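Local atomic coordinates of transcription regulator (PDB entry 3CRJ), a protein that probably acts as a TetR-family transcriptional repressor, binding regulatory DNA through an N-terminal helix-turn-helix domain and pairing with a second copy through its helical C-terminal domain. Residues Q15-I19 / E43-S47; R88-L92 / M137-V141; L93-V98 / A186-A190. All coordinates share one frame; numbering follows the deposited sequence.

Interaction 1: Q15-I19 / E43-S47; sequences QTEEI and EYGKS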
loop_
_atom_site.group_PDB
_atom_site.type_symbol
_atom_site.label_atom_id
_atom_site.label_comp_id
_atom_site.label_asym_id
_atom_site.label_seq_id
_atom_site.Cartn_x
_atom_site.Cartn_y
_atom_site.Cartn_z
ATOM N N GLN A 15 -11.074 29.489 -10.455
ATOM C CA GLN A 15 -11.280 29.292 -9.016
ATOM C C GLN A 15 -11.034 27.857 -8.562
ATOM O O GLN A 15 -10.447 27.623 -7.507
ATOM C CB GLN A 15 -12.710 29.684 -8.643
ATOM C CG GLN A 15 -12.870 31.023 -7.951
ATOM C CD GLN A 15 -12.227 32.149 -8.713
ATOM O OE1 GLN A 15 -11.016 32.365 -8.616
ATOM N NE2 GLN A 15 -13.032 32.886 -9.466
ATOM N N THR A 16 -11.526 26.909 -9.350
ATOM C CA THR A 16 -11.347 25.490 -9.097
ATOM C C THR A 16 -9.843 25.179 -8.989
ATOM O O THR A 16 -9.385 24.648 -7.972
ATOM C CB THR A 16 -12.055 24.678 -10.222
ATOM O OG1 THR A 16 -13.435 25.062 -10.283
ATOM C CG2 THR A 16 -11.971 23.184 -9.990
ATOM N N GLU A 17 -9.086 25.561 -10.018
ATOM C CA GLU A 17 -7.634 25.387 -10.079
ATOM C C GLU A 17 -6.873 26.022 -8.905
ATOM O O GLU A 17 -6.059 25.361 -8.254
ATOM C CB GLU A 17 -7.115 25.947 -11.395
ATOM C CG GLU A 17 -6.953 24.921 -12.498
ATOM C CD GLU A 17 -5.493 24.578 -12.741
ATOM O OE1 GLU A 17 -4.734 24.500 -11.757
ATOM O OE2 GLU A 17 -5.099 24.402 -13.915
ATOM N N GLU A 18 -7.133 27.301 -8.643
ATOM C CA GLU A 18 -6.564 27.981 -7.486
ATOM C C GLU A 18 -6.929 27.252 -6.202
ATOM O O GLU A 18 -6.099 27.158 -5.292
ATOM C CB GLU A 18 -7.086 29.410 -7.376
ATOM C CG GLU A 18 -6.280 30.479 -8.057
ATOM C CD GLU A 18 -6.710 31.849 -7.580
ATOM O OE1 GLU A 18 -6.339 32.214 -6.445
ATOM O OE2 GLU A 18 -7.430 32.558 -8.311
ATOM N N ILE A 19 -8.169 26.751 -6.128
ATOM C CA ILE A 19 -8.599 25.956 -4.966
ATOM C C ILE A 19 -7.927 24.581 -4.904
ATOM O O ILE A 19 -7.525 24.154 -3.828
ATOM C CB ILE A 19 -10.141 25.846 -4.818
ATOM C CG1 ILE A 19 -10.738 27.196 -4.369
ATOM C CG2 ILE A 19 -10.496 24.773 -3.800
ATOM C CD1 ILE A 19 -12.277 27.237 -4.284
ATOM N N GLU A 43 -5.074 28.761 2.807
ATOM C CA GLU A 43 -4.104 28.630 1.739
ATOM C C GLU A 43 -4.554 29.253 0.416
ATOM O O GLU A 43 -3.730 29.609 -0.416
ATOM C CB GLU A 43 -3.706 27.169 1.573
ATOM C CG GLU A 43 -2.507 26.792 2.442
ATOM C CD GLU A 43 -1.189 27.218 1.835
ATOM O OE1 GLU A 43 -1.199 27.899 0.792
ATOM O OE2 GLU A 43 -0.139 26.871 2.407
ATOM N N TYR A 44 -5.863 29.394 0.252
ATOM C CA TYR A 44 -6.457 29.940 -0.962
ATOM C C TYR A 44 -6.424 31.465 -0.915
ATOM O O TYR A 44 -6.302 32.126 -1.943
ATOM C CB TYR A 44 -7.874 29.377 -1.106
ATOM C CG TYR A 44 -8.750 29.942 -2.195
ATOM C CD1 TYR A 44 -8.294 30.076 -3.515
ATOM C CD2 TYR A 44 -10.067 30.275 -1.922
ATOM C CE1 TYR A 44 -9.131 30.580 -4.530
ATOM C CE2 TYR A 44 -10.920 30.776 -2.928
ATOM C CZ TYR A 44 -10.450 30.923 -4.224
ATOM O OH TYR A 44 -11.303 31.412 -5.194
ATOM N N GLY A 45 -6.499 32.011 0.294
ATOM C CA GLY A 45 -6.322 33.441 0.510
ATOM C C GLY A 45 -7.651 34.150 0.552
ATOM O O GLY A 45 -7.724 35.335 0.881
ATOM N N LYS A 46 -8.704 33.415 0.218
ATOM C CA LYS A 46 -10.059 33.938 0.282
ATOM C C LYS A 46 -10.838 33.393 1.471
ATOM O O LYS A 46 -10.401 32.460 2.128
ATOM C CB LYS A 46 -10.806 33.656 -1.021
ATOM C CG LYS A 46 -10.735 34.793 -2.037
ATOM C CD LYS A 46 -9.756 34.472 -3.155
ATOM C CE LYS A 46 -9.884 35.484 -4.311
ATOM N NZ LYS A 46 -9.395 34.917 -5.621
ATOM N N SER A 47 -11.971 34.029 1.757
ATOM C CA SER A 47 -12.978 33.563 2.708
ATOM C C SER A 47 -13.274 32.062 2.646
ATOM O O SER A 47 -13.174 31.434 1.591
ATOM C CB SER A 47 -14.280 34.305 2.440
ATOM O OG SER A 47 -15.376 33.549 2.915
#
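Helix 12-30 meets the C-terminal end of helix 37-44 where I19 and Y44 bring their CA atoms within 6.0 Å, after which G45, with positive phi, turns the chain out of the helix. The Y44 ring carries the contact. CG1 of I19 sits over the centre of one face as a CH-pi contact, 3.6 Å from the Y44 ring centroid and 7° off its normal. CD of K46 lies across the opposite face, nearer the rim, so the ring is sandwiched between aliphatic carbons. CB of E18 comes in at the ring edge, 3.7 Å from CE1 of Y44, while the phenol OH lies against CG of Q15, near its amide, with no hydrogen bond between them. A chi1 of 172°, which sets CG opposite the backbone N, carries the Y44 ring onto the turn Q15-I19. NZ of K46 remains 4.1 Å from OE2 of E18, opposite charges too distant for a salt bridge. A serine at Y44 would probably open a gap beside I19 and leave the aliphatic part of K46 without a surface to lie on. A50 of helix 48-52 also touches Y44; helix 12-30 thus packs on the predicted helix-turn-helix (helices 37-44 and 48-52), as in the three-helix DNA-binding domain of TetR regulators.

Interaction 2: R88-L92 / M137-V141; sequences RLNLL and MLKAV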
loop_
_atom_site.group_PDB
_atom_site.type_symbol
_atom_site.label_atom_id
_atom_site.label_comp_id
_atom_site.label_asym_id
_atom_site.label_seq_id
_atom_site.Cartn_x
_atom_site.Cartn_y
_atom_site.Cartn_z
ATOM N N ARG A 88 8.353 2.892 -24.503
ATOM C CA ARG A 88 7.148 3.466 -23.947
ATOM C C ARG A 88 6.822 2.856 -22.599
ATOM O O ARG A 88 6.367 3.561 -21.679
ATOM C CB ARG A 88 5.977 3.285 -24.908
ATOM C CG ARG A 88 4.864 4.291 -24.670
ATOM C CD ARG A 88 3.528 3.905 -25.318
ATOM N NE ARG A 88 2.451 4.707 -24.742
ATOM C CZ ARG A 88 2.209 5.976 -25.052
ATOM N NH1 ARG A 88 2.954 6.609 -25.966
ATOM N NH2 ARG A 88 1.208 6.609 -24.446
ATOM N N LEU A 89 7.040 1.550 -22.482
ATOM C CA LEU A 89 6.843 0.889 -21.217
ATOM C C LEU A 89 7.724 1.615 -20.232
ATOM O O LEU A 89 7.239 2.182 -19.228
ATOM C CB LEU A 89 7.201 -0.597 -21.279
ATOM C CG LEU A 89 6.766 -1.431 -20.062
ATOM C CD1 LEU A 89 5.314 -1.148 -19.568
ATOM C CD2 LEU A 89 6.938 -2.888 -20.313
ATOM N N ASN A 90 9.014 1.663 -20.543
ATOM C CA ASN A 90 9.964 2.289 -19.630
ATOM C C ASN A 90 9.546 3.678 -19.175
ATOM O O ASN A 90 9.553 3.974 -17.981
ATOM C CB ASN A 90 11.374 2.290 -20.220
ATOM C CG ASN A 90 12.051 0.957 -20.061
ATOM O OD1 ASN A 90 11.991 0.355 -18.999
ATOM N ND2 ASN A 90 12.687 0.482 -21.116
ATOM N N LEU A 91 9.174 4.514 -20.137
ATOM C CA LEU A 91 8.767 5.877 -19.886
ATOM C C LEU A 91 7.546 5.929 -18.993
ATOM O O LEU A 91 7.438 6.798 -18.138
ATOM C CB LEU A 91 8.499 6.568 -21.212
ATOM C CG LEU A 91 9.643 7.400 -21.813
ATOM C CD1 LEU A 91 11.043 6.888 -21.459
ATOM C CD2 LEU A 91 9.473 7.574 -23.349
ATOM N N LEU A 92 6.626 4.991 -19.174
ATOM C CA LEU A 92 5.472 4.919 -18.273
ATOM C C LEU A 92 5.913 4.520 -16.879
ATOM O O LEU A 92 5.544 5.174 -15.905
ATOM C CB LEU A 92 4.411 3.966 -18.798
ATOM C CG LEU A 92 3.386 4.661 -19.676
ATOM C CD1 LEU A 92 4.020 5.744 -20.515
ATOM C CD2 LEU A 92 2.671 3.653 -20.546
HETATM N N MSE A 137 -3.315 2.051 -19.803
HETATM C CA MSE A 137 -2.125 2.501 -20.524
HETATM C C MSE A 137 -0.965 1.505 -20.472
HETATM O O MSE A 137 -0.155 1.455 -21.388
HETATM C CB MSE A 137 -1.670 3.857 -20.029
HETATM C CG MSE A 137 -1.176 3.801 -18.633
HETATM SE SE MSE A 137 -0.321 5.430 -18.106
HETATM C CE MSE A 137 1.131 4.556 -17.188
ATOM N N LEU A 138 -0.900 0.704 -19.421
ATOM C CA LEU A 138 0.133 -0.320 -19.314
ATOM C C LEU A 138 -0.154 -1.549 -20.175
ATOM O O LEU A 138 0.695 -1.969 -20.965
ATOM C CB LEU A 138 0.311 -0.733 -17.859
ATOM C CG LEU A 138 1.208 0.205 -17.047
ATOM C CD1 LEU A 138 1.276 -0.300 -15.616
ATOM C CD2 LEU A 138 2.579 0.304 -17.657
ATOM N N LYS A 139 -1.348 -2.121 -20.036
ATOM C CA LYS A 139 -1.779 -3.168 -20.944
ATOM C C LYS A 139 -1.678 -2.802 -22.434
ATOM O O LYS A 139 -1.270 -3.632 -23.256
ATOM C CB LYS A 139 -3.186 -3.593 -20.629
ATOM C CG LYS A 139 -3.518 -4.957 -21.170
ATOM C CD LYS A 139 -4.706 -5.518 -20.436
ATOM C CE LYS A 139 -5.991 -4.751 -20.776
ATOM N NZ LYS A 139 -6.375 -4.921 -22.183
ATOM N N ALA A 140 -2.012 -1.559 -22.769
ATOM C CA ALA A 140 -1.935 -1.089 -24.152
ATOM C C ALA A 140 -0.541 -1.126 -24.747
ATOM O O ALA A 140 -0.401 -1.447 -25.901
ATOM C CB ALA A 140 -2.536 0.312 -24.304
ATOM N N VAL A 141 0.496 -0.816 -23.979
ATOM C CA VAL A 141 1.814 -0.805 -24.594
ATOM C C VAL A 141 2.329 -2.238 -24.667
ATOM O O VAL A 141 2.962 -2.636 -25.657
ATOM C CB VAL A 141 2.794 0.191 -23.954
ATOM C CG1 VAL A 141 2.950 -0.070 -22.474
ATOM C CG2 VAL A 141 4.144 0.135 -24.664
#
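L92 overlaps the end of selenomethionine M137: the two side chains reach for each other tip to tip, and CE of M137 comes to 3.4 Å from CG of L92 while also lying against its CB. M137 gets there with CG lodged between its backbone N and carbonyl carbon (chi1 67°) and with a bend about the CG-SE bond that turns the methyl group to the leucine. One turn back along helix 85-97, L89 enters between two residues of the partner helix. Its CD1 branch packs 3.6 Å from CD2 of L138 and 3.9 Å from CG1 of V141, crossing both side chains at about a right angle. V141 divides its branches: CG1 faces L89, whereas CG2 lies 3.7 Å from CB of R88 and also touches its CD. R88 thus contributes the aliphatic start of an extended chain, and its guanidinium goes elsewhere, NH1 bonding to the carbonyl oxygens of T82 and V80. No hydrogen bond links the two segments, and the seam between them is apolar. Around this seam, F73 and I77 of helix 58-78 pack on M137, L164 of helix 156-176 packs on L138, and L198 of helix 181-198 packs on L89. The segment axes run nearly antiparallel, at 162° and 10.0 Å apart, an arrangement of leucine, valine and methionine between neighbouring helices that belongs to the buried core of the all-helical C-terminal domain of TetR-family regulators.

Interaction 3: L93-V98 / A186-A190; sequences LDELLV and ARQTA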
loop_
_atom_site.group_PDB
_atom_site.type_symbol
_atom_site.label_atom_id
_atom_site.label_comp_id
_atom_site.label_asym_id
_atom_site.label_seq_id
_atom_site.Cartn_x
_atom_site.Cartn_y
_atom_site.Cartn_z
ATOM N N LEU A 93 6.724 3.467 -16.789
ATOM C CA LEU A 93 7.250 3.059 -15.509
ATOM C C LEU A 93 8.011 4.177 -14.834
ATOM O O LEU A 93 7.857 4.359 -13.628
ATOM C CB LEU A 93 8.124 1.822 -15.627
ATOM C CG LEU A 93 7.278 0.623 -16.014
ATOM C CD1 LEU A 93 8.191 -0.556 -16.388
ATOM C CD2 LEU A 93 6.252 0.300 -14.884
ATOM N N ASP A 94 8.823 4.917 -15.591
ATOM C CA ASP A 94 9.509 6.071 -15.027
ATOM C C ASP A 94 8.503 7.045 -14.473
ATOM O O ASP A 94 8.620 7.478 -13.337
ATOM C CB ASP A 94 10.359 6.763 -16.054
ATOM C CG ASP A 94 11.544 5.947 -16.456
ATOM O OD1 ASP A 94 11.755 4.845 -15.883
ATOM O OD2 ASP A 94 12.257 6.409 -17.376
ATOM N N GLU A 95 7.484 7.344 -15.260
ATOM C CA GLU A 95 6.445 8.258 -14.841
ATOM C C GLU A 95 5.791 7.847 -13.518
ATOM O O GLU A 95 5.534 8.689 -12.657
ATOM C CB GLU A 95 5.406 8.391 -15.935
ATOM C CG GLU A 95 4.858 9.768 -16.024
ATOM C CD GLU A 95 5.923 10.805 -16.352
ATOM O OE1 GLU A 95 5.939 11.861 -15.672
ATOM O OE2 GLU A 95 6.745 10.563 -17.280
ATOM N N LEU A 96 5.557 6.560 -13.338
ATOM C CA LEU A 96 4.852 6.081 -12.160
ATOM C C LEU A 96 5.795 5.876 -10.970
ATOM O O LEU A 96 5.359 5.908 -9.820
ATOM C CB LEU A 96 4.141 4.766 -12.476
ATOM C CG LEU A 96 2.965 4.759 -13.447
ATOM C CD1 LEU A 96 2.978 3.509 -14.316
ATOM C CD2 LEU A 96 1.695 4.863 -12.653
ATOM N N LEU A 97 7.082 5.678 -11.242
ATOM C CA LEU A 97 8.022 5.266 -10.186
ATOM C C LEU A 97 9.199 6.195 -9.931
ATOM O O LEU A 97 9.694 6.225 -8.827
ATOM C CB LEU A 97 8.522 3.831 -10.397
ATOM C CG LEU A 97 7.924 2.660 -9.613
ATOM C CD1 LEU A 97 6.638 3.009 -8.916
ATOM C CD2 LEU A 97 7.744 1.460 -10.518
ATOM N N VAL A 98 9.662 6.948 -10.921
ATOM C CA VAL A 98 10.748 7.897 -10.654
ATOM C C VAL A 98 10.269 9.322 -10.340
ATOM O O VAL A 98 10.753 9.938 -9.393
ATOM C CB VAL A 98 11.852 7.860 -11.735
ATOM C CG1 VAL A 98 12.029 6.435 -12.218
ATOM C CG2 VAL A 98 11.514 8.780 -12.889
ATOM N N ALA A 186 11.804 -0.460 -6.374
ATOM C CA ALA A 186 10.626 -0.957 -7.108
ATOM C C ALA A 186 10.706 -0.709 -8.614
ATOM O O ALA A 186 10.262 -1.534 -9.407
ATOM C CB ALA A 186 9.335 -0.391 -6.551
ATOM N N ARG A 187 11.287 0.419 -9.002
ATOM C CA ARG A 187 11.536 0.682 -10.405
ATOM C C ARG A 187 12.348 -0.446 -10.989
ATOM O O ARG A 187 12.044 -0.895 -12.097
ATOM C CB ARG A 187 12.252 2.034 -10.601
ATOM C CG ARG A 187 12.382 2.472 -12.049
ATOM C CD ARG A 187 11.046 2.267 -12.825
ATOM N NE ARG A 187 11.185 2.452 -14.277
ATOM C CZ ARG A 187 11.489 1.489 -15.147
ATOM N NH1 ARG A 187 11.703 0.239 -14.730
ATOM N NH2 ARG A 187 11.591 1.775 -16.442
ATOM N N GLN A 188 13.360 -0.917 -10.258
ATOM C CA GLN A 188 14.228 -2.018 -10.715
ATOM C C GLN A 188 13.497 -3.357 -10.731
ATOM O O GLN A 188 13.658 -4.166 -11.677
ATOM C CB GLN A 188 15.470 -2.157 -9.846
ATOM C CG GLN A 188 16.419 -3.194 -10.431
ATOM C CD GLN A 188 17.709 -3.356 -9.648
ATOM O OE1 GLN A 188 18.311 -2.373 -9.227
ATOM N NE2 GLN A 188 18.140 -4.599 -9.455
ATOM N N THR A 189 12.700 -3.590 -9.680
ATOM C CA THR A 189 11.816 -4.745 -9.646
ATOM C C THR A 189 10.916 -4.745 -10.890
ATOM O O THR A 189 10.887 -5.738 -11.644
ATOM C CB THR A 189 10.979 -4.728 -8.390
ATOM O OG1 THR A 189 11.849 -4.741 -7.258
ATOM C CG2 THR A 189 10.054 -5.935 -8.331
ATOM N N ALA A 190 10.227 -3.630 -11.138
ATOM C CA ALA A 190 9.438 -3.493 -12.355
ATOM C C ALA A 190 10.219 -3.847 -13.633
ATOM O O ALA A 190 9.705 -4.581 -14.458
ATOM C CB ALA A 190 8.829 -2.101 -12.464
#
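In the C-terminal domain of this TetR-family regulator, helix 85-97 packs antiparallel on helix 181-198 (152° between the segment directions) around the side chain of R187. Its guanidinium grips D94 side-on, with both bonds bent and going to the single oxygen OD1: NE donates at 2.9 Å to OD1 of D94, nearly along the carboxylate C-O bond, and NH2 at 3.1 Å to that same OD1 of D94 from above the carboxylate plane. The two flat groups are turned 44° against each other, so this salt bridge is not a coplanar pair. CB of L93 covers one guanidinium face, 3.3 Å above the plane of R187 and off its centre. Nearer the backbone, a bend at chi2 (45°) lays the arginine chain along helix 85-97, its CD 3.8 Å from CB of L97 and its CG 4.0 Å from CG1 of V98. Helix 181-198 also takes part in the subunit interface: OG1 of T189 and OG of S162 of the second subunit share a hydrogen bond, and A186 packs on T165 of that subunit. Turned instead to helix 85-97, A190 offers its CB to two leucines, 4.2 Å from CD2 of L97 and 4.3 Å from CD1 of L93. R187 NH1 also bonds to S191 OG and NH2 to N90 OD1, so partners on three nitrogens are likely to hold the group's rotation.

Interaction 1 comes first along the chain and is complete before the other two begin; it lies in the predicted N-terminal DNA-binding part, its centre about 35 Å from that of interaction 2 and about 33 Å from that of interaction 3, on the other side of the chain's centre. Interactions 2 and 3 sit together in the C-terminal domain, their centres about 11 Å apart and their segments alternating in sequence. Both use helix 85-97, which packs on helix 121-148 through one set of residues and on helix 181-198 through another. They touch where M137 packs on L96 and where N90 probably hydrogen-bonds to R187. Helix 85-97 thus joins the domain interior to a helix of the subunit interface, well away from the predicted DNA-binding motif.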